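Local coordinates for cellulose-binding protein (Saccharophagus degradans, PDB 2YHG) that is related to nucleoside hydrolases and associated with carbohydrate metabolism, probably binding polysaccharide and perhaps hydrolysing glycosidic bonds, at residues 375-380 and 413-418. Residues are numbered along the deposited sequence; the frame is centred on the assembly and turned at random. Where two conformers were deposited one is given.
Sequences SWSHYG and HILLTL. With MG (magnesium ion), chain E; EDO (1,2-ethanediol), chain K.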
loop_
_atom_site.group_PDB
_atom_site.type_symbol
_atom_site.label_atom_id
_atom_site.label_comp_id
_atom_site.label_asym_id
_atom_site.label_seq_id
_atom_site.Cartn_x
_atom_site.Cartn_y
_atom_site.Cartn_z
ATOM N N SER A 375 17.589 10.042 -11.422
ATOM C CA SER A 375 18.171 10.431 -10.155
ATOM C C SER A 375 18.473 9.193 -9.303
ATOM O O SER A 375 17.553 8.475 -8.918
ATOM C CB SER A 375 17.220 11.355 -9.423
ATOM O OG SER A 375 17.789 11.835 -8.224
ATOM N N TRP A 376 19.751 8.993 -8.979
ATOM C CA TRP A 376 20.187 7.872 -8.165
ATOM C C TRP A 376 20.469 8.346 -6.762
ATOM O O TRP A 376 21.181 9.347 -6.593
ATOM C CB TRP A 376 21.453 7.252 -8.749
ATOM C CG TRP A 376 21.267 6.709 -10.129
ATOM C CD1 TRP A 376 21.502 7.362 -11.317
ATOM C CD2 TRP A 376 20.920 5.375 -10.466
ATOM N NE1 TRP A 376 21.333 6.511 -12.350
ATOM C CE2 TRP A 376 20.966 5.285 -11.867
ATOM C CE3 TRP A 376 20.543 4.258 -9.722
ATOM C CZ2 TRP A 376 20.684 4.110 -12.538
ATOM C CZ3 TRP A 376 20.261 3.091 -10.387
ATOM C CH2 TRP A 376 20.325 3.020 -11.781
ATOM N N SER A 377 20.009 7.602 -5.762
ATOM C CA SER A 377 20.231 7.971 -4.392
ATOM C C SER A 377 20.554 6.771 -3.523
ATOM O O SER A 377 20.201 5.636 -3.837
ATOM C CB SER A 377 19.000 8.708 -3.835
ATOM O OG SER A 377 17.881 7.862 -3.867
ATOM N N HIS A 378 21.294 7.011 -2.449
ATOM C CA HIS A 378 21.530 6.014 -1.419
ATOM C C HIS A 378 20.443 6.098 -0.360
ATOM O O HIS A 378 20.339 7.115 0.361
ATOM C CB HIS A 378 22.898 6.254 -0.759
ATOM C CG HIS A 378 23.156 5.306 0.356
ATOM N ND1 HIS A 378 23.848 5.656 1.492
ATOM C CD2 HIS A 378 22.792 4.010 0.523
ATOM C CE1 HIS A 378 23.837 4.637 2.330
ATOM N NE2 HIS A 378 23.189 3.624 1.774
ATOM N N TYR A 379 19.630 5.061 -0.248
ATOM C CA TYR A 379 18.520 5.057 0.737
ATOM C C TYR A 379 19.036 4.480 2.039
ATOM O O TYR A 379 18.709 3.377 2.482
ATOM C CB TYR A 379 17.355 4.259 0.155
ATOM C CG TYR A 379 16.007 4.548 0.795
ATOM C CD1 TYR A 379 15.870 5.275 1.971
ATOM C CD2 TYR A 379 14.863 4.098 0.204
ATOM C CE1 TYR A 379 14.635 5.544 2.506
ATOM C CE2 TYR A 379 13.620 4.375 0.711
ATOM C CZ TYR A 379 13.503 5.087 1.880
ATOM O OH TYR A 379 12.245 5.326 2.379
ATOM N N GLY A 380 19.891 5.270 2.692
ATOM C CA GLY A 380 20.613 4.803 3.871
ATOM C C GLY A 380 19.746 4.518 5.090
ATOM O O GLY A 380 20.083 3.704 5.920
ATOM N N HIS A 413 21.216 -0.011 -0.124
ATOM C CA HIS A 413 20.064 0.202 -0.989
ATOM C C HIS A 413 20.282 1.437 -1.835
ATOM O O HIS A 413 20.451 2.557 -1.315
ATOM C CB HIS A 413 18.782 0.353 -0.167
ATOM C CG HIS A 413 18.336 -0.894 0.505
ATOM N ND1 HIS A 413 17.023 -1.097 0.868
ATOM C CD2 HIS A 413 19.035 -1.974 0.929
ATOM C CE1 HIS A 413 16.956 -2.261 1.500
ATOM N NE2 HIS A 413 18.163 -2.812 1.560
ATOM N N ILE A 414 20.270 1.247 -3.153
ATOM C CA ILE A 414 20.400 2.315 -4.122
ATOM C C ILE A 414 19.095 2.456 -4.854
ATOM O O ILE A 414 18.567 1.464 -5.348
ATOM C CB ILE A 414 21.546 2.039 -5.105
ATOM C CG1 ILE A 414 22.869 1.763 -4.374
ATOM C CG2 ILE A 414 21.648 3.173 -6.103
ATOM C CD1 ILE A 414 23.399 2.930 -3.561
ATOM N N LEU A 415 18.541 3.656 -4.924
ATOM C CA LEU A 415 17.291 3.894 -5.599
ATOM C C LEU A 415 17.442 4.711 -6.865
ATOM O O LEU A 415 17.993 5.820 -6.838
ATOM C CB LEU A 415 16.324 4.605 -4.666
ATOM C CG LEU A 415 14.933 4.851 -5.228
ATOM C CD1 LEU A 415 14.208 3.549 -5.552
ATOM C CD2 LEU A 415 14.106 5.735 -4.266
ATOM N N LEU A 416 16.920 4.188 -7.971
ATOM C CA LEU A 416 16.687 4.994 -9.165
ATOM C C LEU A 416 15.288 5.590 -9.052
ATOM O O LEU A 416 14.303 4.863 -8.918
ATOM C CB LEU A 416 16.725 4.130 -10.419
ATOM C CG LEU A 416 16.317 4.849 -11.707
ATOM C CD1 LEU A 416 17.292 5.947 -12.084
ATOM C CD2 LEU A 416 16.094 3.818 -12.828
ATOM N N THR A 417 15.194 6.909 -9.153
ATOM C CA THR A 417 13.947 7.596 -9.395
ATOM C C THR A 417 13.986 8.169 -10.809
ATOM O O THR A 417 14.886 8.930 -11.157
ATOM C CB THR A 417 13.719 8.731 -8.367
ATOM O OG1 THR A 417 13.690 8.185 -7.059
ATOM C CG2 THR A 417 12.388 9.439 -8.619
ATOM N N LEU A 418 13.025 7.745 -11.601
ATOM C CA LEU A 418 12.866 8.171 -12.961
ATOM C C LEU A 418 11.686 9.176 -12.976
ATOM O O LEU A 418 10.655 8.897 -12.395
ATOM C CB LEU A 418 12.581 6.902 -13.763
ATOM C CG LEU A 418 12.640 6.952 -15.270
ATOM C CD1 LEU A 418 14.019 7.364 -15.774
ATOM C CD2 LEU A 418 12.235 5.640 -15.886
HETATM MG MG MG E . 21.957 2.411 6.470
HETATM C C1 EDO K . 15.087 8.587 -2.147
HETATM O O1 EDO K . 15.207 9.896 -1.579
HETATM C C2 EDO K . 15.612 7.488 -1.237
HETATM O O2 EDO K . 17.018 7.622 -1.087
HETATM O O HOH W 1 16.371 8.204 -6.137
HETATM O O HOH W 2 21.736 2.885 8.737
#
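Trp376 lays one face of its indole over Leu416, whose CD1 stands 3.9 Å from the centroid of the six-membered ring, a CH-pi contact close to the ring normal. With CG anti to the carbonyl carbon (chi1 -61°), the indole swings across to the neighbouring strand, where CE3 also meets Ile414 CG2 at 3.9 Å. A broad flat ring suits this place because it can span two aliphatic neighbours; its one polar group, NE1, is satisfied by the carbonyl of Ser396.

The strands run antiparallel. Ser375 and Thr417, like Ser377 and Leu415, form hydrogen-bonded pairs, and the bond from Thr417 N to Ser375 O is 2.8 Å long and practically straight at 179°. Tyr379 N adds a last bond, to His413 O, just past the strand's end, where Tyr379 centres an inverse gamma turn. The His378 ring brings its edge to that same carbonyl, CD2 lying 3.3 Å from His413 O, while NE2 is hydrogen-bonded to Asp383.

On the face that carries Ser375, Ser377, Leu415 and Thr417, the three hydroxyl residues are partly exposed and suit contact with water, while Leu415 is buried. One water joins Ser377 OG (2.7 Å), Thr417 OG1 and Leu415 O, so it ties both strands together. Ser377 OG also shares a hydrogen bond with a 1,2-ethanediol, probably from the crystallisation liquor, whose C2 sits over the Tyr379 ring.

Beyond the turn, Gly380 O binds a magnesium ion at 2.3 Å, together with Asp383 and Tyr385. Within the C-terminal domain, strand 372-378 edges a mixed four-stranded sheet, although Trp376 is also backbone-bonded to Ser394, and strand 411-420 lies between it and strand 427-436; Trp376 and Ile414 pack against strands 356-360 and 398-402.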